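Long-range contacts in yersinopine dehydrogenase (Yersinia pestis, PDB 6C4M), which catalyses the NADPH-dependent reductive condensation of pyruvate with a histidine-derived intermediate, the last step in making the metallophore yersinopine: residues Asn21-Gly31 with Thr44-Asn53; Lys157-Leu165 with Ala216-Met227. All coordinates share one frame; numbering follows the deposited sequence.

Contact 1: Asn21-Gly31 with Thr44-Asn53. With NAP (NADP nicotinamide-adenine-dinucleotide phosphate), chain B.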
loop_
_atom_site.group_PDB
_atom_site.type_symbol
_atom_site.label_atom_id
_atom_site.label_comp_id
_atom_site.label_asym_id
_atom_site.label_seq_id
_atom_site.Cartn_x
_atom_site.Cartn_y
_atom_site.Cartn_z
ATOM N N ASN A 21 -43.654 16.448 -10.614
ATOM C CA ASN A 21 -42.487 17.261 -10.953
ATOM C C ASN A 21 -42.801 18.761 -10.964
ATOM O O ASN A 21 -41.941 19.569 -11.338
ATOM C CB ASN A 21 -41.875 16.808 -12.279
ATOM C CG ASN A 21 -42.836 16.864 -13.427
ATOM O OD1 ASN A 21 -43.959 16.329 -13.359
ATOM N ND2 ASN A 21 -42.384 17.480 -14.526
ATOM N N THR A 22 -43.976 19.149 -10.490
ATOM C CA THR A 22 -44.298 20.555 -10.269
ATOM C C THR A 22 -44.594 20.879 -8.808
ATOM O O THR A 22 -45.085 21.982 -8.521
ATOM C CB THR A 22 -45.505 20.967 -11.113
ATOM O OG1 THR A 22 -46.693 20.377 -10.559
ATOM C CG2 THR A 22 -45.311 20.540 -12.555
ATOM N N LEU A 23 -44.379 19.948 -7.886
ATOM C CA LEU A 23 -44.736 20.203 -6.477
ATOM C C LEU A 23 -43.844 21.281 -5.858
ATOM O O LEU A 23 -42.618 21.193 -5.960
ATOM C CB LEU A 23 -44.610 18.947 -5.623
ATOM C CG LEU A 23 -45.421 17.708 -5.979
ATOM C CD1 LEU A 23 -45.254 16.643 -4.873
ATOM C CD2 LEU A 23 -46.828 18.040 -6.156
ATOM N N PRO A 24 -44.409 22.281 -5.169
ATOM C CA PRO A 24 -43.558 23.231 -4.442
ATOM C C PRO A 24 -42.687 22.485 -3.440
ATOM O O PRO A 24 -43.172 21.670 -2.653
ATOM C CB PRO A 24 -44.553 24.165 -3.750
ATOM C CG PRO A 24 -45.899 23.471 -3.875
ATOM C CD PRO A 24 -45.829 22.642 -5.091
ATOM N N THR A 25 -41.393 22.745 -3.510
ATOM C CA THR A 25 -40.395 21.965 -2.789
ATOM C C THR A 25 -39.556 22.891 -1.938
ATOM O O THR A 25 -39.036 23.894 -2.439
ATOM C CB THR A 25 -39.508 21.181 -3.741
ATOM O OG1 THR A 25 -40.343 20.372 -4.570
ATOM C CG2 THR A 25 -38.586 20.292 -2.936
ATOM N N LEU A 26 -39.448 22.555 -0.655
ATOM C CA LEU A 26 -38.638 23.308 0.301
ATOM C C LEU A 26 -37.410 22.471 0.657
ATOM O O LEU A 26 -37.532 21.385 1.239
ATOM C CB LEU A 26 -39.451 23.683 1.543
ATOM C CG LEU A 26 -38.617 24.280 2.699
ATOM C CD1 LEU A 26 -37.764 25.454 2.205
ATOM C CD2 LEU A 26 -39.496 24.726 3.883
ATOM N N ILE A 27 -36.230 22.965 0.288
ATOM C CA ILE A 27 -34.967 22.285 0.590
ATOM C C ILE A 27 -34.430 22.805 1.926
ATOM O O ILE A 27 -34.089 23.990 2.044
ATOM C CB ILE A 27 -33.933 22.502 -0.528
ATOM C CG1 ILE A 27 -34.478 21.979 -1.876
ATOM C CG2 ILE A 27 -32.580 21.808 -0.185
ATOM C CD1 ILE A 27 -33.583 22.232 -3.033
ATOM N N LEU A 28 -34.296 21.915 2.920
ATOM C CA LEU A 28 -33.807 22.304 4.250
ATOM C C LEU A 28 -32.309 22.038 4.332
ATOM O O LEU A 28 -31.864 20.885 4.439
ATOM C CB LEU A 28 -34.532 21.565 5.363
ATOM C CG LEU A 28 -36.047 21.782 5.388
ATOM C CD1 LEU A 28 -36.641 20.941 6.502
ATOM C CD2 LEU A 28 -36.452 23.274 5.579
ATOM N N GLY A 29 -31.541 23.113 4.311
ATOM C CA GLY A 29 -30.103 23.025 4.349
ATOM C C GLY A 29 -29.587 23.450 2.996
ATOM O O GLY A 29 -30.096 22.985 1.971
ATOM N N ALA A 30 -28.621 24.369 2.987
ATOM C CA ALA A 30 -28.103 24.962 1.766
ATOM C C ALA A 30 -26.593 24.781 1.665
ATOM O O ALA A 30 -25.860 25.743 1.406
ATOM C CB ALA A 30 -28.464 26.446 1.715
ATOM N N GLY A 31 -26.119 23.557 1.888
ATOM C CA GLY A 31 -24.783 23.177 1.488
ATOM C C GLY A 31 -24.679 23.063 -0.028
ATOM O O GLY A 31 -25.667 23.211 -0.762
ATOM N N THR A 44 -36.090 19.308 -14.165
ATOM C CA THR A 44 -37.005 18.188 -14.323
ATOM C C THR A 44 -38.467 18.629 -14.356
ATOM O O THR A 44 -39.329 17.827 -14.733
ATOM C CB THR A 44 -36.767 17.180 -13.185
ATOM O OG1 THR A 44 -35.450 16.619 -13.318
ATOM C CG2 THR A 44 -37.758 16.037 -13.201
ATOM N N GLY A 45 -38.753 19.878 -13.996
ATOM C CA GLY A 45 -40.119 20.386 -13.962
ATOM C C GLY A 45 -40.127 21.821 -13.480
ATOM O O GLY A 45 -39.109 22.361 -13.033
ATOM N N ASP A 46 -41.298 22.432 -13.560
ATOM C CA ASP A 46 -41.475 23.830 -13.177
ATOM C C ASP A 46 -42.097 23.837 -11.785
ATOM O O ASP A 46 -43.315 23.743 -11.630
ATOM C CB ASP A 46 -42.326 24.587 -14.190
ATOM C CG ASP A 46 -42.475 26.058 -13.836
ATOM O OD1 ASP A 46 -41.443 26.698 -13.538
ATOM O OD2 ASP A 46 -43.614 26.570 -13.848
ATOM N N ALA A 47 -41.258 23.940 -10.773
ATOM C CA ALA A 47 -41.706 23.840 -9.390
ATOM C C ALA A 47 -41.222 25.049 -8.602
ATOM O O ALA A 47 -40.118 25.555 -8.833
ATOM C CB ALA A 47 -41.199 22.539 -8.766
ATOM N N ARG A 48 -42.062 25.537 -7.699
ATOM C CA ARG A 48 -41.614 26.583 -6.801
ATOM C C ARG A 48 -40.581 25.991 -5.850
ATOM O O ARG A 48 -40.736 24.865 -5.369
ATOM C CB ARG A 48 -42.788 27.182 -6.031
ATOM C CG ARG A 48 -42.417 28.460 -5.270
ATOM C CD ARG A 48 -43.630 29.235 -4.803
ATOM N NE ARG A 48 -44.279 28.550 -3.687
ATOM C CZ ARG A 48 -44.244 28.940 -2.417
ATOM N NH1 ARG A 48 -43.595 30.049 -2.049
ATOM N NH2 ARG A 48 -44.875 28.208 -1.505
ATOM N N LEU A 49 -39.495 26.723 -5.628
ATOM C CA LEU A 49 -38.374 26.217 -4.840
ATOM C C LEU A 49 -38.135 27.109 -3.630
ATOM O O LEU A 49 -37.927 28.321 -3.772
ATOM C CB LEU A 49 -37.099 26.127 -5.687
ATOM C CG LEU A 49 -37.020 24.962 -6.662
ATOM C CD1 LEU A 49 -35.704 25.029 -7.450
ATOM C CD2 LEU A 49 -37.128 23.636 -5.932
ATOM N N GLY A 50 -38.169 26.502 -2.450
ATOM C CA GLY A 50 -37.754 27.166 -1.228
ATOM C C GLY A 50 -36.434 26.626 -0.709
ATOM O O GLY A 50 -36.035 25.512 -1.062
ATOM N N LEU A 51 -35.750 27.409 0.125
ATOM C CA LEU A 51 -34.432 27.052 0.625
ATOM C C LEU A 51 -34.322 27.538 2.058
ATOM O O LEU A 51 -34.700 28.672 2.341
ATOM C CB LEU A 51 -33.329 27.680 -0.237
ATOM C CG LEU A 51 -31.891 27.248 0.021
ATOM C CD1 LEU A 51 -31.752 25.757 -0.186
ATOM C CD2 LEU A 51 -30.952 27.999 -0.911
ATOM N N TYR A 52 -33.816 26.682 2.950
ATOM C CA TYR A 52 -33.540 27.039 4.336
ATOM C C TYR A 52 -32.051 26.868 4.606
ATOM O O TYR A 52 -31.431 25.914 4.119
ATOM C CB TYR A 52 -34.323 26.174 5.325
ATOM C CG TYR A 52 -33.707 26.178 6.726
ATOM C CD1 TYR A 52 -33.971 27.207 7.638
ATOM C CD2 TYR A 52 -32.857 25.164 7.124
ATOM C CE1 TYR A 52 -33.400 27.220 8.904
ATOM C CE2 TYR A 52 -32.267 25.168 8.375
ATOM C CZ TYR A 52 -32.560 26.192 9.266
ATOM O OH TYR A 52 -31.980 26.197 10.490
ATOM N N ASN A 53 -31.488 27.797 5.373
ATOM C CA ASN A 53 -30.177 27.599 5.981
ATOM C C ASN A 53 -30.139 28.315 7.316
ATOM O O ASN A 53 -30.629 29.440 7.444
ATOM C CB ASN A 53 -29.046 28.124 5.095
ATOM C CG ASN A 53 -27.700 27.494 5.433
ATOM O OD1 ASN A 53 -27.236 26.601 4.729
ATOM N ND2 ASN A 53 -27.063 27.963 6.512
HETATM P PA NAP B . -23.091 20.228 4.536
HETATM O O1A NAP B . -23.367 18.808 4.846
HETATM O O2A NAP B . -21.651 20.643 4.940
HETATM O O5B NAP B . -24.203 21.136 5.336
HETATM C C5B NAP B . -25.524 21.116 4.752
HETATM C C4B NAP B . -26.414 22.057 5.588
HETATM O O4B NAP B . -26.395 21.504 7.043
HETATM C C3B NAP B . -25.944 23.251 5.633
HETATM O O3B NAP B . -27.026 24.236 5.653
HETATM C C2B NAP B . -25.142 23.354 7.066
HETATM O O2B NAP B . -25.114 24.748 7.530
HETATM C C1B NAP B . -25.813 22.639 7.895
HETATM N N9A NAP B . -24.844 21.972 8.766
HETATM C C8A NAP B . -23.700 21.294 8.580
HETATM N N7A NAP B . -23.282 20.963 9.810
HETATM C C5A NAP B . -24.182 21.448 10.723
HETATM C C6A NAP B . -24.156 21.331 12.090
HETATM N N6A NAP B . -23.246 20.726 13.063
HETATM N N1A NAP B . -25.146 21.881 12.816
HETATM C C2A NAP B . -26.179 22.541 12.192
HETATM N N3A NAP B . -26.199 22.653 10.833
HETATM C C4A NAP B . -25.179 22.088 10.093
HETATM O O3 NAP B . -23.267 20.429 2.901
HETATM P PN NAP B . -23.487 19.343 1.723
HETATM O O1N NAP B . -24.360 20.022 0.762
HETATM O O2N NAP B . -22.073 19.052 1.165
HETATM O O5D NAP B . -24.120 17.875 2.203
HETATM C C5D NAP B . -25.543 17.605 2.099
HETATM C C4D NAP B . -25.750 16.162 2.602
HETATM O O4D NAP B . -24.968 15.144 1.652
HETATM C C3D NAP B . -25.275 15.935 3.809
HETATM O O3D NAP B . -26.113 14.813 4.375
HETATM C C2D NAP B . -23.862 15.365 3.635
HETATM O O2D NAP B . -23.620 14.501 4.642
HETATM C C1D NAP B . -24.020 14.559 2.331
HETATM N N1N NAP B . -22.805 14.498 1.481
HETATM C C2N NAP B . -22.524 15.445 0.559
HETATM C C3N NAP B . -21.366 15.304 -0.238
HETATM C C7N NAP B . -21.003 16.366 -1.299
HETATM O O7N NAP B . -20.380 16.092 -2.247
HETATM N N7N NAP B . -21.464 17.709 -1.072
HETATM C C4N NAP B . -20.534 14.233 -0.075
HETATM C C5N NAP B . -20.817 13.299 0.847
HETATM C C6N NAP B . -21.969 13.422 1.632
HETATM P P2B NAP B . -23.895 25.797 6.980
HETATM O O1X NAP B . -22.665 25.523 7.819
HETATM O O2X NAP B . -23.593 25.529 5.545
HETATM O O3X NAP B . -24.341 27.221 7.221
HETATM O O HOH W 1 -44.764 24.392 -7.683
#
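Strands 25-28 and 49-52, running parallel, open and close the beta-alpha-beta unit that binds NADP in the Rossmann manner, and the bond from Gly50 N to Thr25 O (2.7 Å, 176° at the hydrogen) is part of the ladder between them. The ladder continues through Ile27 and Tyr52 to Gly29 N, which donates to Tyr52 O. On the face toward helix 32-44, CD1 of Leu51 lies 3.9 Å from CB of Ile27. Gly50 has no side chain, and CD1 of Leu26 comes down to 3.4 Å from its carbonyl carbon. Beyond it, CD2 of Leu28 rests 3.6 Å from CB of Tyr52.

At the carboxyl ends, Asn53 CG is anti to the backbone N (chi1 -159°), which sends the amide to the cofactor. Its OD1 takes the ribose hydroxyl O3B of NADP at 2.5 Å and Ala30 N at 3.2 Å, while ND2 gives a straight bond to phosphate oxygen O3X (2.9 Å, 168°). Ala30 N also donates to O3B. Lys58 NZ hydrogen-bonds both OD1 and NADP. Donor and acceptor ends of one amide thus read hydroxyl and 2'-phosphate together, consistent with the use of NADP(H).

Contact 2: Lys157-Leu165 with Ala216-Met227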
loop_
_atom_site.group_PDB
_atom_site.type_symbol
_atom_site.label_atom_id
_atom_site.label_comp_id
_atom_site.label_asym_id
_atom_site.label_seq_id
_atom_site.Cartn_x
_atom_site.Cartn_y
_atom_site.Cartn_z
ATOM N N LYS A 157 -49.069 13.131 10.601
ATOM C CA LYS A 157 -48.628 13.119 9.211
ATOM C C LYS A 157 -48.260 11.715 8.757
ATOM O O LYS A 157 -47.360 11.513 7.949
ATOM C CB LYS A 157 -47.464 14.064 9.004
ATOM C CG LYS A 157 -47.799 15.497 9.295
ATOM C CD LYS A 157 -48.778 16.053 8.297
ATOM C CE LYS A 157 -48.801 17.572 8.361
ATOM N NZ LYS A 157 -49.859 18.157 7.467
ATOM N N ARG A 158 -48.978 10.724 9.257
ATOM C CA ARG A 158 -48.708 9.362 8.832
ATOM C C ARG A 158 -48.894 9.179 7.321
ATOM O O ARG A 158 -48.316 8.250 6.754
ATOM C CB ARG A 158 -49.626 8.428 9.617
ATOM C CG ARG A 158 -49.512 6.982 9.250
ATOM C CD ARG A 158 -50.334 6.159 10.220
ATOM N NE ARG A 158 -50.312 4.756 9.838
ATOM C CZ ARG A 158 -50.998 3.794 10.446
ATOM N NH1 ARG A 158 -51.794 4.070 11.488
ATOM N NH2 ARG A 158 -50.889 2.551 9.993
ATOM N N ASP A 159 -49.694 10.036 6.658
ATOM C CA ASP A 159 -49.874 9.929 5.205
ATOM C C ASP A 159 -48.609 10.259 4.418
ATOM O O ASP A 159 -48.465 9.825 3.259
ATOM C CB ASP A 159 -50.976 10.883 4.721
ATOM C CG ASP A 159 -52.373 10.346 4.934
ATOM O OD1 ASP A 159 -52.527 9.130 5.192
ATOM O OD2 ASP A 159 -53.323 11.165 4.828
ATOM N N VAL A 160 -47.730 11.084 4.981
ATOM C CA VAL A 160 -46.588 11.607 4.230
ATOM C C VAL A 160 -45.604 10.496 3.879
ATOM O O VAL A 160 -45.294 9.623 4.697
ATOM C CB VAL A 160 -45.913 12.729 5.033
ATOM C CG1 VAL A 160 -44.587 13.187 4.377
ATOM C CG2 VAL A 160 -46.895 13.882 5.135
ATOM N N GLU A 161 -45.132 10.515 2.632
ATOM C CA GLU A 161 -44.190 9.517 2.154
ATOM C C GLU A 161 -42.773 9.870 2.606
ATOM O O GLU A 161 -42.312 11.001 2.410
ATOM C CB GLU A 161 -44.285 9.413 0.626
ATOM C CG GLU A 161 -43.394 8.330 0.010
ATOM C CD GLU A 161 -43.715 8.079 -1.468
ATOM O OE1 GLU A 161 -44.675 8.722 -1.972
ATOM O OE2 GLU A 161 -43.015 7.245 -2.117
ATOM N N VAL A 162 -42.105 8.921 3.257
ATOM C CA VAL A 162 -40.738 9.109 3.758
ATOM C C VAL A 162 -39.806 8.315 2.862
ATOM O O VAL A 162 -39.973 7.102 2.715
ATOM C CB VAL A 162 -40.591 8.667 5.222
ATOM C CG1 VAL A 162 -39.166 8.815 5.674
ATOM C CG2 VAL A 162 -41.515 9.497 6.108
ATOM N N ILE A 163 -38.842 8.998 2.249
ATOM C CA ILE A 163 -37.898 8.372 1.338
ATOM C C ILE A 163 -36.479 8.619 1.841
ATOM O O ILE A 163 -36.043 9.770 1.975
ATOM C CB ILE A 163 -38.077 8.884 -0.101
ATOM C CG1 ILE A 163 -39.428 8.415 -0.675
ATOM C CG2 ILE A 163 -36.969 8.360 -0.981
ATOM C CD1 ILE A 163 -39.748 9.009 -2.005
ATOM N N SER A 164 -35.767 7.534 2.121
ATOM C CA SER A 164 -34.331 7.539 2.395
ATOM C C SER A 164 -33.521 7.210 1.143
ATOM O O SER A 164 -33.742 6.174 0.513
ATOM C CB SER A 164 -33.979 6.512 3.467
ATOM O OG SER A 164 -34.207 6.991 4.771
ATOM N N LEU A 165 -32.578 8.088 0.807
ATOM C CA LEU A 165 -31.538 7.816 -0.173
ATOM C C LEU A 165 -30.278 7.373 0.554
ATOM O O LEU A 165 -29.905 7.971 1.564
ATOM C CB LEU A 165 -31.243 9.055 -1.016
ATOM C CG LEU A 165 -32.447 9.580 -1.823
ATOM C CD1 LEU A 165 -32.274 11.041 -2.112
ATOM C CD2 LEU A 165 -32.582 8.798 -3.097
ATOM N N ALA A 216 -35.794 3.845 -0.757
ATOM C CA ALA A 216 -37.017 3.170 -0.339
ATOM C C ALA A 216 -37.898 4.186 0.377
ATOM O O ALA A 216 -37.413 5.201 0.876
ATOM C CB ALA A 216 -36.713 1.987 0.595
ATOM N N ASN A 217 -39.206 3.919 0.386
ATOM C CA ASN A 217 -40.128 4.577 1.295
ATOM C C ASN A 217 -40.575 3.572 2.340
ATOM O O ASN A 217 -40.210 2.398 2.301
ATOM C CB ASN A 217 -41.319 5.162 0.542
ATOM C CG ASN A 217 -42.126 4.108 -0.179
ATOM O OD1 ASN A 217 -42.339 3.007 0.332
ATOM N ND2 ASN A 217 -42.594 4.447 -1.365
ATOM N N GLN A 218 -41.322 4.053 3.315
ATOM C CA GLN A 218 -41.647 3.197 4.437
ATOM C C GLN A 218 -42.489 2.000 4.030
ATOM O O GLN A 218 -42.538 1.020 4.777
ATOM C CB GLN A 218 -42.365 4.000 5.527
ATOM C CG GLN A 218 -43.780 4.529 5.194
ATOM C CD GLN A 218 -43.767 5.961 4.669
ATOM O OE1 GLN A 218 -42.999 6.308 3.777
ATOM N NE2 GLN A 218 -44.604 6.806 5.253
ATOM N N TRP A 219 -43.171 2.056 2.885
ATOM C CA TRP A 219 -44.018 0.946 2.468
ATOM C C TRP A 219 -43.285 -0.053 1.571
ATOM O O TRP A 219 -43.844 -1.106 1.251
ATOM C CB TRP A 219 -45.281 1.491 1.757
ATOM C CG TRP A 219 -45.997 2.554 2.572
ATOM C CD1 TRP A 219 -46.633 2.384 3.768
ATOM C CD2 TRP A 219 -46.127 3.944 2.249
ATOM N NE1 TRP A 219 -47.155 3.572 4.203
ATOM C CE2 TRP A 219 -46.843 4.551 3.299
ATOM C CE3 TRP A 219 -45.707 4.732 1.171
ATOM C CZ2 TRP A 219 -47.150 5.911 3.311
ATOM C CZ3 TRP A 219 -46.011 6.084 1.178
ATOM C CH2 TRP A 219 -46.726 6.664 2.251
ATOM N N GLY A 220 -42.043 0.230 1.181
ATOM C CA GLY A 220 -41.391 -0.599 0.174
ATOM C C GLY A 220 -42.060 -0.532 -1.186
ATOM O O GLY A 220 -41.862 -1.424 -2.017
ATOM N N ASN A 221 -42.852 0.511 -1.431
ATOM C CA ASN A 221 -43.632 0.647 -2.665
ATOM C C ASN A 221 -42.746 1.270 -3.738
ATOM O O ASN A 221 -42.636 2.499 -3.820
ATOM C CB ASN A 221 -44.891 1.497 -2.443
ATOM C CG ASN A 221 -45.546 1.933 -3.767
ATOM O OD1 ASN A 221 -45.275 1.365 -4.847
ATOM N ND2 ASN A 221 -46.425 2.940 -3.686
ATOM N N ALA A 222 -42.154 0.423 -4.601
ATOM C CA ALA A 222 -41.264 0.908 -5.660
ATOM C C ALA A 222 -41.959 1.784 -6.698
ATOM O O ALA A 222 -41.291 2.581 -7.368
ATOM C CB ALA A 222 -40.611 -0.260 -6.388
ATOM N N GLY A 223 -43.263 1.651 -6.880
ATOM C CA GLY A 223 -43.881 2.339 -7.995
ATOM C C GLY A 223 -44.514 3.674 -7.668
ATOM O O GLY A 223 -45.342 4.148 -8.464
ATOM N N SER A 224 -44.155 4.299 -6.533
ATOM C CA SER A 224 -44.820 5.541 -6.183
ATOM C C SER A 224 -44.404 6.653 -7.137
ATOM O O SER A 224 -43.285 6.657 -7.681
ATOM C CB SER A 224 -44.519 5.952 -4.730
ATOM O OG SER A 224 -43.225 6.549 -4.600
ATOM N N ALA A 225 -45.337 7.598 -7.345
ATOM C CA ALA A 225 -45.028 8.806 -8.111
ATOM C C ALA A 225 -43.762 9.517 -7.614
ATOM O O ALA A 225 -42.983 10.027 -8.425
ATOM C CB ALA A 225 -46.220 9.764 -8.086
ATOM N N GLU A 226 -43.546 9.599 -6.289
ATOM C CA GLU A 226 -42.346 10.277 -5.797
ATOM C C GLU A 226 -41.094 9.516 -6.188
ATOM O O GLU A 226 -40.101 10.116 -6.613
ATOM C CB GLU A 226 -42.370 10.438 -4.272
ATOM C CG GLU A 226 -43.062 11.693 -3.758
ATOM C CD GLU A 226 -42.365 12.962 -4.201
ATOM O OE1 GLU A 226 -42.693 13.455 -5.299
ATOM O OE2 GLU A 226 -41.489 13.467 -3.466
ATOM N N MET A 227 -41.110 8.192 -6.000
ATOM C CA MET A 227 -39.995 7.351 -6.446
ATOM C C MET A 227 -39.726 7.529 -7.931
ATOM O O MET A 227 -38.563 7.625 -8.349
ATOM C CB MET A 227 -40.297 5.882 -6.157
ATOM C CG MET A 227 -40.523 5.606 -4.685
ATOM S SD MET A 227 -39.113 4.848 -3.949
ATOM C CE MET A 227 -39.976 3.614 -2.965
HETATM O O HOH W 2 -46.827 5.893 7.098
HETATM O O HOH W 3 -45.725 9.152 -4.408
#
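Glu161, at the start of strand 161-165, reaches across to the turn and helix start of residues 217-227; its chi1 of -177° turns CG away from the backbone N, and the chain runs extended from there. CB lies 3.8 Å from CZ3 of Trp219, and CG comes closer, 3.6 Å from the same ring atom. The indole thus lies against the aliphatic part of the chain, and its edge meets the carbonyl oxygen of Asp159. At the tip the two oxygens have different partners. OE2 accepts from Asn217 ND2 at 2.9 Å, the donor standing above the carboxylate plane, and apparently also from the hydroxyl of Ser224, at the N-cap position of helix 225-235, whose modelled place is less sure. OE1 takes a water that in turn accepts from Glu226 N in the first turn of that helix. The carboxylate therefore sits at the helix amino end, which would probably favour its negative charge.

Beside it, the amide of Gln218 bridges the strand's backbone: NE2 donates to Val160 O (3.0 Å, 160°), almost in its own amide plane, and OE1 accepts from Val162 N at 2.8 Å. Farther along, Ser164 N bonds Ala216 O at 3.1 Å where the antiparallel strands pair. Strand 161-165 lies between strands 134-137 (parallel) and 203-217 (antiparallel), with helix 144-154 packing on Val162 and helix 225-235 bringing Glu226 CB to 3.7 Å from Ile163 CD1.

In the fold
Contact 1 closes before contact 2 opens along the chain, and their centres lie about 18 Å apart. Both belong to one mixed sheet: strand 25-28 pairs on one side with 49-52 and on the other with 107-110, from which 134-137 leads on to 161-165 and then 203-217. Helix 225-235 links them more directly, since Leu23 CD1 of contact 1 packs 4.1 Å from Glu226 OE1 of contact 2, and Asn21 and Thr44 touch Trp229. Arg107 also spans the two, forming a salt bridge with Glu226 and a hydrogen bond with Thr25. Contact 1 carries part of the NADP site, whereas contact 2 joins sheet and helix away from the cofactor site.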